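Local coordinates for protein thermophilic dibenzothiophene desulfurization enzyme C (Paenibacillus sp. A11-2, PDB 5XDC) that probably oxidises dibenzothiophene to its 5-oxide and then its 5,5-dioxide with reduced FMN and molecular oxygen, as a flavin-dependent monooxygenase of the acyl-CoA dehydrogenase-like fold, at residues Thr22-Ala25 / Lys26-Val30; Gly232-Thr235 / Asp236-Ser240; Asn327-Thr330 / Pro331-Gly335; Phe375-Phe378 / Trp379-Ala382. One frame throughout, in Å; residues are numbered along the deposited sequence. Where two conformers were deposited one is given.

In the fold
All four contacts are helical or helix-capping turns, and they follow one another along the chain. Contact 1 lies in helix 16-38, within the N-terminal acyl-CoA dehydrogenase-like domain; contact 2 spans helix 233-240 and its N-cap; contact 3 opens helix 331-363; contact 4 is in helix 376-385, and the last two share the C-terminal domain. They form two pairs on opposite sides of the chain's centre. Contacts 2 and 3, centres 13 Å apart, touch where Ser-240 O meets Pro-331 CG at 3.3 Å. Contacts 1 and 4, centres 18 Å apart, have nearest atoms about 6 Å apart, and Arg-377 packs on helix 16-38. The side chain of Asp-381 in contact 4 comes within about 8 Å of the bound indole, whereas contact 2 approaches residues that bind FMN.

Contact 1 of 4, residues Thr22-Ala25 / Lys26-Val30; sequences TELA and KTFRV
Leu-24 O receives two donors from the next turn of the helix: Thr-27 OG1 at 2.7 Å and Phe-28 N at 3.0 Å. The hydroxyl comes in more from the side, with a C=O...donor angle of 131° at Leu-24 O, and is slightly tilted from the carbonyl plane. Thr-27 can reach back in this way because its OG1 sits between the backbone N and the carbonyl carbon (chi1 70°), which leaves the methyl CG2 on the Glu-23 side, 3.3 Å from Glu-23 O. The same Leu-24 carbonyl oxygen lies over one face of the Phe-28 ring, 3.3 Å above its plane and displaced toward the rim. Beside it, the side chains of Leu-24 and Phe-28 run alongside each other in the same direction, with CD2 of Leu-24 4.1 Å from CZ of Phe-28. This is the i to i+4 spacing of an alpha-helix, here the middle of helix 16-38 in the N-terminal domain of the acyl-CoA dehydrogenase fold, and both side chains pack on helix 43-52, Leu-24 on Ala-48 and Phe-28 on Ile-49. On another side of the helix, Ala-25 meets Glu-79 and Ala-83 of helix 70-83. There Arg-29, extended from CG to NE, returns along the helix, and a water in its guanidinium plane accepts from NH1 at 2.8 Å and donates to Thr-22 O at 2.9 Å. That oxygen also takes the amide of Lys-26, so backbone and water share it. Arg-29 NH2 has a weak hydrogen bond to Ser-82, and Thr-22 OG1 is bonded to Leu-18 O.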
loop_
_atom_site.group_PDB
_atom_site.type_symbol
_atom_site.label_atom_id
_atom_site.label_comp_id
_atom_site.label_asym_id
_atom_site.label_seq_id
_atom_site.Cartn_x
_atom_site.Cartn_y
_atom_site.Cartn_z
ATOM N N THR B 22 -25.408 18.910 -13.318
ATOM C CA THR B 22 -25.267 19.181 -11.893
ATOM C C THR B 22 -26.626 19.243 -11.213
ATOM O O THR B 22 -26.807 18.693 -10.117
ATOM C CB THR B 22 -24.486 20.483 -11.683
ATOM O OG1 THR B 22 -23.130 20.295 -12.092
ATOM C CG2 THR B 22 -24.491 20.917 -10.222
ATOM N N GLU B 23 -27.596 19.909 -11.846
ATOM C CA GLU B 23 -28.932 19.985 -11.265
ATOM C C GLU B 23 -29.595 18.615 -11.238
ATOM O O GLU B 23 -30.236 18.255 -10.246
ATOM C CB GLU B 23 -29.795 20.986 -12.038
ATOM C CG GLU B 23 -31.193 21.173 -11.454
ATOM C CD GLU B 23 -31.186 21.451 -9.961
ATOM O OE1 GLU B 23 -31.769 20.648 -9.193
ATOM O OE2 GLU B 23 -30.591 22.468 -9.553
ATOM N N LEU B 24 -29.450 17.831 -12.311
ATOM C CA LEU B 24 -29.967 16.461 -12.294
ATOM C C LEU B 24 -29.379 15.678 -11.118
ATOM O O LEU B 24 -30.109 15.034 -10.353
ATOM C CB LEU B 24 -29.657 15.757 -13.614
ATOM C CG LEU B 24 -30.533 16.107 -14.818
ATOM C CD1 LEU B 24 -29.896 15.556 -16.067
ATOM C CD2 LEU B 24 -31.929 15.553 -14.653
ATOM N N ALA B 25 -28.054 15.740 -10.955
ATOM C CA ALA B 25 -27.381 15.011 -9.881
ATOM C C ALA B 25 -27.882 15.447 -8.506
ATOM O O ALA B 25 -28.070 14.617 -7.606
ATOM C CB ALA B 25 -25.876 15.226 -10.000
ATOM N N LYS B 26 -28.086 16.751 -8.324
ATOM C CA LYS B 26 -28.685 17.270 -7.100
ATOM C C LYS B 26 -30.002 16.569 -6.780
ATOM O O LYS B 26 -30.225 16.120 -5.651
ATOM C CB LYS B 26 -28.892 18.778 -7.261
ATOM C CG LYS B 26 -29.058 19.568 -5.980
ATOM C CD LYS B 26 -28.797 21.074 -6.193
ATOM C CE LYS B 26 -27.444 21.322 -6.892
ATOM N NZ LYS B 26 -26.842 22.673 -6.676
ATOM N N THR B 27 -30.898 16.471 -7.764
ATOM C CA THR B 27 -32.179 15.823 -7.507
ATOM C C THR B 27 -31.995 14.339 -7.212
ATOM O O THR B 27 -32.685 13.782 -6.351
ATOM C CB THR B 27 -33.137 16.028 -8.686
ATOM O OG1 THR B 27 -32.710 15.276 -9.827
ATOM C CG2 THR B 27 -33.221 17.501 -9.069
ATOM N N PHE B 28 -31.042 13.689 -7.885
ATOM C CA PHE B 28 -30.863 12.256 -7.684
ATOM C C PHE B 28 -30.360 11.949 -6.271
ATOM O O PHE B 28 -30.728 10.914 -5.696
ATOM C CB PHE B 28 -29.884 11.686 -8.725
ATOM C CG PHE B 28 -30.356 11.785 -10.168
ATOM C CD1 PHE B 28 -31.703 11.960 -10.490
ATOM C CD2 PHE B 28 -29.443 11.678 -11.205
ATOM C CE1 PHE B 28 -32.109 12.044 -11.809
ATOM C CE2 PHE B 28 -29.848 11.764 -12.532
ATOM C CZ PHE B 28 -31.185 11.945 -12.832
ATOM N N ARG B 29 -29.522 12.825 -5.698
ATOM C CA ARG B 29 -28.992 12.572 -4.353
ATOM C C ARG B 29 -30.095 12.497 -3.307
ATOM O O ARG B 29 -29.930 11.819 -2.283
ATOM C CB ARG B 29 -27.997 13.655 -3.937
ATOM C CG ARG B 29 -26.700 13.596 -4.661
ATOM C CD ARG B 29 -25.607 14.474 -4.022
ATOM N NE ARG B 29 -24.449 14.500 -4.914
ATOM C CZ ARG B 29 -24.244 15.406 -5.867
ATOM N NH1 ARG B 29 -25.099 16.410 -6.038
ATOM N NH2 ARG B 29 -23.174 15.312 -6.648
ATOM N N VAL B 30 -31.212 13.193 -3.534
ATOM C CA VAL B 30 -32.287 13.237 -2.544
ATOM C C VAL B 30 -32.880 11.852 -2.324
ATOM O O VAL B 30 -33.274 11.503 -1.206
ATOM C CB VAL B 30 -33.372 14.241 -2.979
ATOM C CG1 VAL B 30 -34.530 14.241 -1.986
ATOM C CG2 VAL B 30 -32.787 15.639 -3.127
HETATM O O HOH W 1 -24.799 18.211 -8.134
#

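Contact 2 of 4, residues Gly232-Thr235 / Asp236-Ser240; sequences GQVT and DAFAS
Gln-233 O accepts from Ala-237 N at 2.8 Å, the shortest polar bond of this turn. Three more backbone bonds of the same i to i+4 kind accompany it: Asp-236 N to Gly-232 O, Phe-238 N to Val-234 O at 2.9 Å, and Ala-239 N to Thr-235 O. Together they define the first turns of the short helix 233-240, with Gly-232 at the N-cap position. Its phi is positive (80°), a backbone angle at which a CB would press on the carbonyl oxygen of the preceding residue.

The main side-chain contact is Val-234 against Phe-238. One methyl, CG2, rests over a face of the aromatic ring, 4.2 Å from the centroid and 23° from the ring normal, which meets the geometry of a CH-pi interaction; its nearest ring atoms are CE2 and CZ, each at 3.9 Å. CG2 gets there because it stands anti to the backbone N and beside the carbonyl carbon, while Phe-238 turns its CG anti to its own carbonyl carbon (chi1 -77°). The two side chains thus lie alongside each other and point the same way. Beyond them, Phe-412 packs on Val-234 and meets the Phe-238 ring edge-to-face, and Tyr-100 and Phe-104 of helix 85-104 also touch Val-234. Two kinds of chemistry meet here: backbone bonds satisfy the amides of Asp-236 to Ala-239, while the buried apolar face joins a methyl to an aromatic cluster, with the Phe-238 side chain about 8 Å from those of Ser-129 and Tyr-413, which bind FMN in another structure of the protein.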
loop_
_atom_site.group_PDB
_atom_site.type_symbol
_atom_site.label_atom_id
_atom_site.label_comp_id
_atom_site.label_asym_id
_atom_site.label_seq_id
_atom_site.Cartn_x
_atom_site.Cartn_y
_atom_site.Cartn_z
ATOM N N GLY B 232 -18.852 -9.321 -39.077
ATOM C CA GLY B 232 -17.431 -9.375 -38.836
ATOM C C GLY B 232 -16.695 -8.060 -38.992
ATOM O O GLY B 232 -15.484 -8.019 -38.745
ATOM N N GLN B 233 -17.373 -6.980 -39.381
ATOM C CA GLN B 233 -16.672 -5.716 -39.586
ATOM C C GLN B 233 -16.049 -5.198 -38.297
ATOM O O GLN B 233 -14.987 -4.567 -38.335
ATOM C CB GLN B 233 -17.611 -4.655 -40.153
ATOM C CG GLN B 233 -16.892 -3.349 -40.520
ATOM C CD GLN B 233 -17.824 -2.320 -41.124
ATOM O OE1 GLN B 233 -18.839 -2.666 -41.724
ATOM N NE2 GLN B 233 -17.492 -1.043 -40.951
ATOM N N VAL B 234 -16.682 -5.446 -37.152
ATOM C CA VAL B 234 -16.095 -4.961 -35.907
ATOM C C VAL B 234 -14.795 -5.706 -35.622
ATOM O O VAL B 234 -13.815 -5.118 -35.150
ATOM C CB VAL B 234 -17.110 -5.085 -34.757
ATOM C CG1 VAL B 234 -17.521 -6.536 -34.525
ATOM C CG2 VAL B 234 -16.550 -4.473 -33.490
ATOM N N THR B 235 -14.766 -7.006 -35.908
ATOM C CA THR B 235 -13.535 -7.774 -35.753
ATOM C C THR B 235 -12.452 -7.249 -36.686
ATOM O O THR B 235 -11.287 -7.125 -36.293
ATOM C CB THR B 235 -13.821 -9.252 -36.018
ATOM O OG1 THR B 235 -14.840 -9.714 -35.126
ATOM C CG2 THR B 235 -12.579 -10.096 -35.816
ATOM N N ASP B 236 -12.818 -6.919 -37.929
ATOM C CA ASP B 236 -11.846 -6.359 -38.857
ATOM C C ASP B 236 -11.327 -5.010 -38.372
ATOM O O ASP B 236 -10.131 -4.720 -38.487
ATOM C CB ASP B 236 -12.473 -6.218 -40.242
ATOM C CG ASP B 236 -12.866 -7.553 -40.847
ATOM O OD1 ASP B 236 -12.321 -8.591 -40.426
ATOM O OD2 ASP B 236 -13.726 -7.555 -41.752
ATOM N N ALA B 237 -12.214 -4.164 -37.844
ATOM C CA ALA B 237 -11.783 -2.862 -37.342
ATOM C C ALA B 237 -10.843 -3.026 -36.157
ATOM O O ALA B 237 -9.844 -2.308 -36.047
ATOM C CB ALA B 237 -12.994 -2.016 -36.947
ATOM N N PHE B 238 -11.142 -3.971 -35.263
ATOM C CA PHE B 238 -10.234 -4.255 -34.153
ATOM C C PHE B 238 -8.862 -4.673 -34.671
ATOM O O PHE B 238 -7.830 -4.161 -34.223
ATOM C CB PHE B 238 -10.803 -5.363 -33.258
ATOM C CG PHE B 238 -11.905 -4.926 -32.329
ATOM C CD1 PHE B 238 -12.079 -3.598 -31.967
ATOM C CD2 PHE B 238 -12.764 -5.871 -31.786
ATOM C CE1 PHE B 238 -13.082 -3.229 -31.091
ATOM C CE2 PHE B 238 -13.774 -5.489 -30.922
ATOM C CZ PHE B 238 -13.928 -4.168 -30.584
ATOM N N ALA B 239 -8.834 -5.624 -35.607
ATOM C CA ALA B 239 -7.564 -6.129 -36.121
ATOM C C ALA B 239 -6.757 -5.029 -36.797
ATOM O O ALA B 239 -5.523 -5.058 -36.763
ATOM C CB ALA B 239 -7.814 -7.272 -37.094
ATOM N N SER B 240 -7.431 -4.058 -37.404
ATOM C CA SER B 240 -6.774 -2.955 -38.086
ATOM C C SER B 240 -6.366 -1.828 -37.152
ATOM O O SER B 240 -5.562 -0.981 -37.552
ATOM C CB SER B 240 -7.698 -2.383 -39.170
ATOM O OG SER B 240 -7.919 -3.346 -40.185
#

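Contact 3 of 4, residues Asn327-Thr330 / Pro331-Gly335; sequences NHVT and PEQRG. With SO4 (sulfate ion), chain N; SO4 (sulfate ion), chain K.
Thr-330 and Gln-333 form a capping box at the start of helix 331-363. Two reciprocal hydrogen bonds define it: Gln-333 N donates to Thr-330 OG1 at 3.1 Å, and Thr-330 N donates to Gln-333 OE1 at 2.9 Å. The second is nearly straight at the hydrogen (168°), although the donor stands 26° from the plane of the side-chain amide. A chi1 of 68° at Thr-330 presents OG1 to the first turn. A regular helical bond, Arg-334 N to Thr-330 O, continues the backbone pattern. Beyond the turn, the Arg-334 side chain leads away to a salt bridge with the C-terminal carboxylate of Ser-414 and a hydrogen bond to Ser-245 O, tying the helix start to the chain end.

Apolar packing is slight: the Val-329 methyl CG1 lies 3.9 Å from Gln-333 CB.

Solvent and ions add further polar contacts. A water donates to both His-328 O and Gln-333 OE1, so OE1 has a second donor beside the backbone amide. Arg-319 and Arg-326 also take part in binding sulfate here. One sulfate, probably from the crystallisation liquor, accepts from Asn-327 N and His-328 N. A second meets the other end of the Gln-333 amide, where NE2 donates to its O4 at 3.2 Å and more weakly to its O3 at 3.1 Å.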
loop_
_atom_site.group_PDB
_atom_site.type_symbol
_atom_site.label_atom_id
_atom_site.label_comp_id
_atom_site.label_asym_id
_atom_site.label_seq_id
_atom_site.Cartn_x
_atom_site.Cartn_y
_atom_site.Cartn_z
ATOM N N ASN B 327 -10.958 11.811 -39.650
ATOM C CA ASN B 327 -11.535 10.901 -40.629
ATOM C C ASN B 327 -10.881 9.534 -40.573
ATOM O O ASN B 327 -11.549 8.523 -40.793
ATOM C CB ASN B 327 -11.403 11.483 -42.038
ATOM C CG ASN B 327 -12.155 12.786 -42.196
ATOM O OD1 ASN B 327 -13.303 12.907 -41.761
ATOM N ND2 ASN B 327 -11.505 13.777 -42.802
ATOM N N HIS B 328 -9.590 9.478 -40.275
ATOM C CA HIS B 328 -8.890 8.214 -40.150
ATOM C C HIS B 328 -8.048 8.238 -38.886
ATOM O O HIS B 328 -7.580 9.292 -38.445
ATOM C CB HIS B 328 -8.023 7.928 -41.366
ATOM C CG HIS B 328 -8.808 7.837 -42.637
ATOM N ND1 HIS B 328 -8.922 8.891 -43.517
ATOM C CD2 HIS B 328 -9.554 6.830 -43.151
ATOM C CE1 HIS B 328 -9.688 8.532 -44.532
ATOM N NE2 HIS B 328 -10.083 7.286 -44.335
ATOM N N VAL B 329 -7.890 7.058 -38.303
ATOM C CA VAL B 329 -7.112 6.874 -37.088
ATOM C C VAL B 329 -6.199 5.683 -37.313
ATOM O O VAL B 329 -6.645 4.640 -37.809
ATOM C CB VAL B 329 -8.014 6.649 -35.864
ATOM C CG1 VAL B 329 -7.168 6.342 -34.629
ATOM C CG2 VAL B 329 -8.884 7.869 -35.627
ATOM N N THR B 330 -4.925 5.840 -36.957
ATOM C CA THR B 330 -3.952 4.776 -37.116
ATOM C C THR B 330 -3.903 3.897 -35.876
ATOM O O THR B 330 -4.280 4.328 -34.783
ATOM C CB THR B 330 -2.565 5.358 -37.358
ATOM O OG1 THR B 330 -2.120 6.015 -36.167
ATOM C CG2 THR B 330 -2.588 6.360 -38.513
ATOM N N PRO B 331 -3.422 2.660 -36.022
ATOM C CA PRO B 331 -3.272 1.790 -34.847
ATOM C C PRO B 331 -2.382 2.393 -33.784
ATOM O O PRO B 331 -2.581 2.131 -32.591
ATOM C CB PRO B 331 -2.660 0.507 -35.420
ATOM C CG PRO B 331 -2.772 0.615 -36.908
ATOM C CD PRO B 331 -2.930 2.038 -37.263
ATOM N N GLU B 332 -1.394 3.193 -34.183
ATOM C CA GLU B 332 -0.524 3.836 -33.210
ATOM C C GLU B 332 -1.278 4.885 -32.408
ATOM O O GLU B 332 -1.132 4.954 -31.179
ATOM C CB GLU B 332 0.684 4.445 -33.920
ATOM C CG GLU B 332 1.622 3.388 -34.504
ATOM C CD GLU B 332 1.142 2.754 -35.826
ATOM O OE1 GLU B 332 0.336 3.373 -36.566
ATOM O OE2 GLU B 332 1.589 1.619 -36.131
ATOM N N GLN B 333 -2.101 5.701 -33.078
ATOM C CA GLN B 333 -2.930 6.672 -32.374
ATOM C C GLN B 333 -3.910 5.973 -31.441
ATOM O O GLN B 333 -4.097 6.391 -30.294
ATOM C CB GLN B 333 -3.692 7.541 -33.378
ATOM C CG GLN B 333 -2.787 8.446 -34.228
ATOM C CD GLN B 333 -3.541 9.118 -35.366
ATOM O OE1 GLN B 333 -4.439 8.520 -35.961
ATOM N NE2 GLN B 333 -3.190 10.367 -35.660
ATOM N N ARG B 334 -4.572 4.929 -31.939
ATOM C CA ARG B 334 -5.542 4.202 -31.128
ATOM C C ARG B 334 -4.854 3.511 -29.956
ATOM O O ARG B 334 -5.367 3.528 -28.831
ATOM C CB ARG B 334 -6.282 3.182 -31.993
ATOM C CG ARG B 334 -7.443 2.496 -31.298
ATOM C CD ARG B 334 -7.053 1.187 -30.624
ATOM N NE ARG B 334 -8.255 0.488 -30.177
ATOM C CZ ARG B 334 -8.308 -0.410 -29.197
ATOM N NH1 ARG B 334 -7.222 -0.745 -28.510
ATOM N NH2 ARG B 334 -9.472 -0.967 -28.898
ATOM N N GLY B 335 -3.691 2.909 -30.211
ATOM C CA GLY B 335 -2.987 2.182 -29.168
ATOM C C GLY B 335 -2.484 3.086 -28.063
ATOM O O GLY B 335 -2.640 2.777 -26.876
HETATM S S SO4 N . -7.868 13.208 -40.937
HETATM O O1 SO4 N . -6.672 13.692 -40.253
HETATM O O2 SO4 N . -9.058 13.810 -40.334
HETATM O O3 SO4 N . -7.816 13.587 -42.350
HETATM O O4 SO4 N . -7.906 11.749 -40.838
HETATM S S SO4 K . -1.516 13.298 -34.097
HETATM O O1 SO4 K . -0.241 14.009 -34.013
HETATM O O2 SO4 K . -2.518 14.015 -33.309
HETATM O O3 SO4 K . -1.958 13.242 -35.493
HETATM O O4 SO4 K . -1.301 11.933 -33.619
HETATM O O HOH W 2 -5.651 10.914 -37.534
#

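Contact 4 of 4, residues Phe375-Phe378 / Trp379-Ala382; sequences FDRF and WRDA
The guanidinium of Arg-380 carries Arg-377 CA over one face, 3.4 Å above the plane, and takes the Asp-376 carboxylate at its edge; Phe-378 CD2 likewise lies over a face of the Phe-375 ring. Arg-380 NE makes a salt bridge with Asp-376 OD2 at 2.8 Å, straight at the hydrogen (170°). The oxygen lies in the guanidinium plane, yet NE approaches it from above the carboxylate, the two planes being 56° apart. A water closes a second path, donating to Asp-376 OD1 and accepting from Arg-380 NH2, which also has a salt bridge to Glu-36. Nearby, a water links Arg-377 NH1 to Asp-381 OD2, the direct separation being 4.2 Å; Asp-381 OD1 accepts from Met-207 N, a residue of the indole pocket.

Phe-375, just before helix 376-385, and Phe-378 within it both pack on helix 247-276, and Arg-377 on helix 16-38. Trp-379 touches Thr-356 of helix 331-363, stacks on Trp-379 of the second subunit and is hydrogen-bonded through NE1 to Ser-357 OG of the second subunit, placing this helix at a subunit interface.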
loop_
_atom_site.group_PDB
_atom_site.type_symbol
_atom_site.label_atom_id
_atom_site.label_comp_id
_atom_site.label_asym_id
_atom_site.label_seq_id
_atom_site.Cartn_x
_atom_site.Cartn_y
_atom_site.Cartn_z
ATOM N N PHE B 375 -23.594 4.688 3.761
ATOM C CA PHE B 375 -22.365 5.089 3.080
ATOM C C PHE B 375 -21.748 3.939 2.305
ATOM O O PHE B 375 -21.030 4.170 1.322
ATOM C CB PHE B 375 -21.374 5.640 4.108
ATOM C CG PHE B 375 -20.096 6.152 3.505
ATOM C CD1 PHE B 375 -20.029 7.431 3.001
ATOM C CD2 PHE B 375 -18.971 5.347 3.447
ATOM C CE1 PHE B 375 -18.875 7.893 2.439
ATOM C CE2 PHE B 375 -17.808 5.823 2.889
ATOM C CZ PHE B 375 -17.768 7.090 2.388
ATOM N N ASP B 376 -22.031 2.704 2.710
ATOM C CA ASP B 376 -21.498 1.536 2.032
ATOM C C ASP B 376 -21.957 1.435 0.586
ATOM O O ASP B 376 -21.382 0.647 -0.156
ATOM C CB ASP B 376 -21.905 0.277 2.784
ATOM C CG ASP B 376 -23.387 0.091 2.837
ATOM O OD1 ASP B 376 -24.076 0.940 3.438
ATOM O OD2 ASP B 376 -23.873 -0.925 2.295
ATOM N N ARG B 377 -22.979 2.195 0.188
ATOM C CA ARG B 377 -23.401 2.220 -1.212
ATOM C C ARG B 377 -22.246 2.553 -2.147
ATOM O O ARG B 377 -22.137 1.983 -3.238
ATOM C CB ARG B 377 -24.529 3.235 -1.386
ATOM C CG ARG B 377 -25.008 3.396 -2.797
ATOM C CD ARG B 377 -26.224 4.336 -2.835
ATOM N NE ARG B 377 -25.945 5.628 -2.204
ATOM C CZ ARG B 377 -25.412 6.673 -2.820
ATOM N NH1 ARG B 377 -25.113 6.613 -4.113
ATOM N NH2 ARG B 377 -25.181 7.787 -2.142
ATOM N N PHE B 378 -21.372 3.480 -1.747
ATOM C CA PHE B 378 -20.268 3.863 -2.624
ATOM C C PHE B 378 -19.321 2.690 -2.867
ATOM O O PHE B 378 -18.979 2.380 -4.016
ATOM C CB PHE B 378 -19.519 5.054 -2.024
ATOM C CG PHE B 378 -20.348 6.312 -1.923
ATOM C CD1 PHE B 378 -20.552 7.118 -3.039
ATOM C CD2 PHE B 378 -20.895 6.708 -0.709
ATOM C CE1 PHE B 378 -21.303 8.281 -2.948
ATOM C CE2 PHE B 378 -21.641 7.869 -0.604
ATOM C CZ PHE B 378 -21.856 8.651 -1.733
ATOM N N TRP B 379 -18.913 2.000 -1.800
ATOM C CA TRP B 379 -18.082 0.814 -1.968
ATOM C C TRP B 379 -18.820 -0.255 -2.756
ATOM O O TRP B 379 -18.243 -0.879 -3.649
ATOM C CB TRP B 379 -17.638 0.273 -0.611
ATOM C CG TRP B 379 -16.883 -1.034 -0.708
ATOM C CD1 TRP B 379 -15.555 -1.195 -0.949
ATOM C CD2 TRP B 379 -17.425 -2.349 -0.572
ATOM N NE1 TRP B 379 -15.230 -2.536 -0.985
ATOM C CE2 TRP B 379 -16.364 -3.263 -0.754
ATOM C CE3 TRP B 379 -18.702 -2.845 -0.310
ATOM C CZ2 TRP B 379 -16.539 -4.634 -0.675
ATOM C CZ3 TRP B 379 -18.873 -4.215 -0.243
ATOM C CH2 TRP B 379 -17.799 -5.090 -0.416
ATOM N N ARG B 380 -20.100 -0.478 -2.456
ATOM C CA ARG B 380 -20.829 -1.521 -3.177
ATOM C C ARG B 380 -20.886 -1.224 -4.677
ATOM O O ARG B 380 -20.661 -2.114 -5.507
ATOM C CB ARG B 380 -22.238 -1.675 -2.609
ATOM C CG ARG B 380 -22.278 -2.364 -1.253
ATOM C CD ARG B 380 -23.692 -2.726 -0.860
ATOM N NE ARG B 380 -24.461 -1.585 -0.384
ATOM C CZ ARG B 380 -25.412 -0.953 -1.074
ATOM N NH1 ARG B 380 -25.719 -1.317 -2.307
ATOM N NH2 ARG B 380 -26.047 0.068 -0.533
ATOM N N ASP B 381 -21.170 0.020 -5.038
ATOM C CA ASP B 381 -21.261 0.395 -6.446
ATOM C C ASP B 381 -19.917 0.244 -7.136
ATOM O O ASP B 381 -19.809 -0.381 -8.197
ATOM C CB ASP B 381 -21.763 1.827 -6.560
ATOM C CG ASP B 381 -23.226 1.969 -6.190
ATOM O OD1 ASP B 381 -23.973 0.964 -6.256
ATOM O OD2 ASP B 381 -23.632 3.097 -5.839
ATOM N N ALA B 382 -18.871 0.798 -6.527
ATOM C CA ALA B 382 -17.543 0.713 -7.111
ATOM C C ALA B 382 -17.045 -0.719 -7.138
ATOM O O ALA B 382 -16.485 -1.158 -8.148
ATOM C CB ALA B 382 -16.576 1.597 -6.329
HETATM O O HOH W 3 -18.522 3.015 0.969
HETATM O O HOH W 4 -26.491 0.957 2.264
HETATM O O HOH W 5 -25.600 4.743 -6.272
#